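Protein KP700603 (Klebsiella pneumoniae 700603, PDB 5KVK) is of unknown function but belongs to the competence-damaged protein (CinA) superfamily. Local coordinates at residues 106-111 with 126-131. Numbering follows the deposited sequence.
Sequences IAISGY and VWFAWN
A107 pairs with A129, and S109 with W127, as the two hydrogen-bonded pairs of an antiparallel ladder between segments 106-110 and 126-131 of strands 104-110 and 125-132. Each pair closes a ring of two backbone bonds: A107 N to A129 O and A129 N to A107 O both span 2.9 Å, while W127 N reaches S109 O at 2.7 Å and S109 N donates to W127 O, nearly straight (170° at the hydrogen). Between these rings the non-hydrogen-bonded pair I108-F128 adds CA-H...O contacts, with I108 CA 3.4 Å from W127 O.

Apolar contacts build up on the face bearing I106, I108, V126, F128 and W130. With CG1 anti to its carbonyl carbon (chi1 -56°), I108 runs alongside F128, its CG1 3.7 Å from F128 CD2. The other branch packs tightly: I108 CG2 lies 3.3 Å from V126 CG1. I106 CG1 lies 3.6 Å from W130 CD1, oblique to the indole. At G110, lacking a side chain, the backbones close to 3.8 Å between G110 CA and V126 CA.

Helix 147-165 covers this face; its A158 O accepts the W130 NE1 bond and F157 meets F128 edge-to-face. A107 and S109 face helix 86-100. Strands 30-34 and 135-142 flank this central ladder of a five-stranded mixed sheet, layered between helices as an alpha/beta sandwich.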
ATOM      1  N   ILE A 106      -3.302   7.235  -9.874  1.00 20.70           N
ATOM      2  CA  ILE A 106      -1.963   6.960 -10.397  1.00 20.45           C
ATOM      3  C   ILE A 106      -1.720   5.470 -10.323  1.00 19.15           C
ATOM      4  O   ILE A 106      -1.980   4.847  -9.277  1.00 21.20           O
ATOM      5  CB  ILE A 106      -0.880   7.697  -9.601  1.00 23.49           C
ATOM      6  CG1 ILE A 106      -0.999   9.181  -9.901  1.00 26.19           C
ATOM      7  CG2 ILE A 106       0.490   7.144  -9.957  1.00 25.31           C
ATOM      8  CD1 ILE A 106      -0.028   9.977  -9.011  1.00 29.24           C
ATOM      9  N   ALA A 107      -1.256   4.866 -11.462  1.00 19.69           N
ATOM     10  CA  ALA A 107      -0.858   3.455 -11.433  1.00 19.71           C
ATOM     11  C   ALA A 107       0.606   3.395 -11.848  1.00 20.84           C
ATOM     12  O   ALA A 107       1.031   4.094 -12.770  1.00 21.37           O
ATOM     13  CB  ALA A 107      -1.719   2.564 -12.387  1.00 21.83           C
ATOM     14  N   ILE A 108       1.391   2.551 -11.171  1.00 22.14           N
ATOM     15  CA  ILE A 108       2.799   2.419 -11.494  1.00 23.05           C
ATOM     16  C   ILE A 108       3.082   0.916 -11.616  1.00 21.28           C
ATOM     17  O   ILE A 108       2.779   0.164 -10.685  1.00 24.87           O
ATOM     18  CB  ILE A 108       3.681   3.005 -10.396  1.00 25.41           C
ATOM     19  CG1 ILE A 108       3.333   4.479 -10.107  1.00 23.57           C
ATOM     20  CG2 ILE A 108       5.213   2.735 -10.707  1.00 27.00           C
ATOM     21  CD1 ILE A 108       4.235   5.088  -8.940  1.00 25.26           C
ATOM     22  N   SER A 109       3.686   0.508 -12.727  1.00 20.94           N
ATOM     23  CA  SER A 109       4.056  -0.888 -12.926  1.00 23.41           C
ATOM     24  C   SER A 109       5.405  -0.938 -13.605  1.00 24.37           C
ATOM     25  O   SER A 109       5.584  -0.307 -14.663  1.00 24.99           O
ATOM     26  CB  SER A 109       2.995  -1.627 -13.792  1.00 25.52           C
ATOM     27  OG  SER A 109       3.349  -3.005 -13.822  1.00 26.63           O
ATOM     28  N   GLY A 110       6.348  -1.693 -13.020  1.00 26.56           N
ATOM     29  CA  GLY A 110       7.699  -1.656 -13.544  1.00 25.92           C
ATOM     30  C   GLY A 110       8.529  -2.779 -12.924  1.00 25.70           C
ATOM     31  O   GLY A 110       8.026  -3.587 -12.123  1.00 27.39           O
ATOM     32  N   TYR A 111       9.784  -2.768 -13.286  1.00 28.54           N
ATOM     33  CA  TYR A 111      10.811  -3.659 -12.738  1.00 31.36           C
ATOM     34  C   TYR A 111      11.780  -2.819 -11.906  1.00 32.69           C
ATOM     35  O   TYR A 111      12.591  -2.077 -12.475  1.00 33.56           O
ATOM     36  CB  TYR A 111      11.572  -4.374 -13.852  1.00 32.77           C
ATOM     37  CG  TYR A 111      10.670  -5.139 -14.762  1.00 35.76           C
ATOM     38  CD1 TYR A 111      10.064  -6.296 -14.317  1.00 38.67           C
ATOM     39  CD2 TYR A 111      10.383  -4.693 -16.055  1.00 35.78           C
ATOM     40  CE1 TYR A 111       9.191  -7.014 -15.124  1.00 40.90           C
ATOM     41  CE2 TYR A 111       9.521  -5.420 -16.877  1.00 41.14           C
ATOM     42  CZ  TYR A 111       8.919  -6.576 -16.394  1.00 38.93           C
ATOM     43  OH  TYR A 111       8.040  -7.320 -17.163  1.00 36.80           O
ATOM     44  N   VAL A 126       9.875   1.483 -15.832  1.00 26.68           N
ATOM     45  CA  VAL A 126       8.652   1.695 -15.066  1.00 23.49           C
ATOM     46  C   VAL A 126       7.631   2.420 -15.961  1.00 28.60           C
ATOM     47  O   VAL A 126       7.922   3.480 -16.543  1.00 26.23           O
ATOM     48  CB  VAL A 126       8.893   2.521 -13.780  1.00 25.85           C
ATOM     49  CG1 VAL A 126       7.623   2.657 -13.026  1.00 24.06           C
ATOM     50  CG2 VAL A 126       9.966   1.932 -12.824  1.00 26.76           C
ATOM     51  N   TRP A 127       6.423   1.875 -16.049  1.00 25.99           N
ATOM     52  CA  TRP A 127       5.298   2.537 -16.716  1.00 23.47           C
ATOM     53  C   TRP A 127       4.417   3.235 -15.688  1.00 23.63           C
ATOM     54  O   TRP A 127       4.169   2.688 -14.607  1.00 24.68           O
ATOM     55  CB  TRP A 127       4.435   1.495 -17.450  1.00 24.88           C
ATOM     56  CG  TRP A 127       4.853   1.298 -18.887  1.00 28.60           C
ATOM     57  CD1 TRP A 127       5.628   0.279 -19.373  1.00 29.22           C
ATOM     58  CD2 TRP A 127       4.531   2.147 -20.005  1.00 27.95           C
ATOM     59  NE1 TRP A 127       5.787   0.425 -20.762  1.00 31.32           N
ATOM     60  CE2 TRP A 127       5.136   1.567 -21.161  1.00 31.31           C
ATOM     61  CE3 TRP A 127       3.785   3.330 -20.153  1.00 30.09           C
ATOM     62  CZ2 TRP A 127       5.004   2.130 -22.441  1.00 33.59           C
ATOM     63  CZ3 TRP A 127       3.675   3.893 -21.424  1.00 34.68           C
ATOM     64  CH2 TRP A 127       4.282   3.295 -22.549  1.00 35.21           C
ATOM     65  N   PHE A 128       3.919   4.409 -16.053  1.00 22.07           N
ATOM     66  CA  PHE A 128       3.034   5.215 -15.235  1.00 23.96           C
ATOM     67  C   PHE A 128       1.748   5.521 -15.991  1.00 21.90           C
ATOM     68  O   PHE A 128       1.764   5.758 -17.210  1.00 24.19           O
ATOM     69  CB  PHE A 128       3.682   6.546 -14.888  1.00 21.67           C
ATOM     70  CG  PHE A 128       4.977   6.425 -14.129  1.00 21.23           C
ATOM     71  CD1 PHE A 128       6.189   6.150 -14.802  1.00 26.35           C
ATOM     72  CD2 PHE A 128       4.976   6.577 -12.745  1.00 22.73           C
ATOM     73  CE1 PHE A 128       7.390   6.041 -14.064  1.00 27.64           C
ATOM     74  CE2 PHE A 128       6.165   6.465 -12.018  1.00 24.98           C
ATOM     75  CZ  PHE A 128       7.354   6.188 -12.682  1.00 26.09           C
ATOM     76  N   ALA A 129       0.659   5.581 -15.249  1.00 20.45           N
ATOM     77  CA  ALA A 129      -0.562   6.216 -15.761  1.00 23.71           C
ATOM     78  C   ALA A 129      -1.089   7.197 -14.728  1.00 22.93           C
ATOM     79  O   ALA A 129      -1.088   6.920 -13.509  1.00 19.92           O
ATOM     80  CB  ALA A 129      -1.602   5.155 -16.090  1.00 23.66           C
ATOM     81  N   TRP A 130      -1.595   8.326 -15.219  1.00 22.33           N
ATOM     82  CA  TRP A 130      -2.319   9.301 -14.429  1.00 20.39           C
ATOM     83  C   TRP A 130      -3.686   9.402 -15.079  1.00 24.58           C
ATOM     84  O   TRP A 130      -3.790   9.766 -16.250  1.00 26.47           O
ATOM     85  CB  TRP A 130      -1.611  10.667 -14.448  1.00 21.57           C
ATOM     86  CG  TRP A 130      -0.192  10.696 -13.953  1.00 23.13           C
ATOM     87  CD1 TRP A 130       0.264  11.063 -12.682  1.00 26.16           C
ATOM     88  CD2 TRP A 130       0.962  10.341 -14.701  1.00 24.68           C
ATOM     89  NE1 TRP A 130       1.661  10.946 -12.632  1.00 24.43           N
ATOM     90  CE2 TRP A 130       2.096  10.495 -13.847  1.00 26.46           C
ATOM     91  CE3 TRP A 130       1.163   9.908 -16.030  1.00 24.63           C
ATOM     92  CZ2 TRP A 130       3.392  10.227 -14.276  1.00 23.31           C
ATOM     93  CZ3 TRP A 130       2.444   9.659 -16.470  1.00 25.62           C
ATOM     94  CH2 TRP A 130       3.555   9.856 -15.606  1.00 25.43           C
ATOM     95  N   ASN A 131      -4.711   9.056 -14.340  1.00 22.59           N
ATOM     96  CA  ASN A 131      -6.061   8.902 -14.870  1.00 23.82           C
ATOM     97  C   ASN A 131      -6.906   9.960 -14.181  1.00 24.34           C
ATOM     98  O   ASN A 131      -7.242   9.818 -13.004  1.00 23.22           O
ATOM     99  CB  ASN A 131      -6.565   7.483 -14.572  1.00 24.62           C
ATOM    100  CG  ASN A 131      -7.950   7.218 -15.139  1.00 24.93           C
ATOM    101  OD1 ASN A 131      -8.708   8.174 -15.368  1.00 25.76           O
ATOM    102  ND2 ASN A 131      -8.321   5.931 -15.366  1.00 25.87           N
TER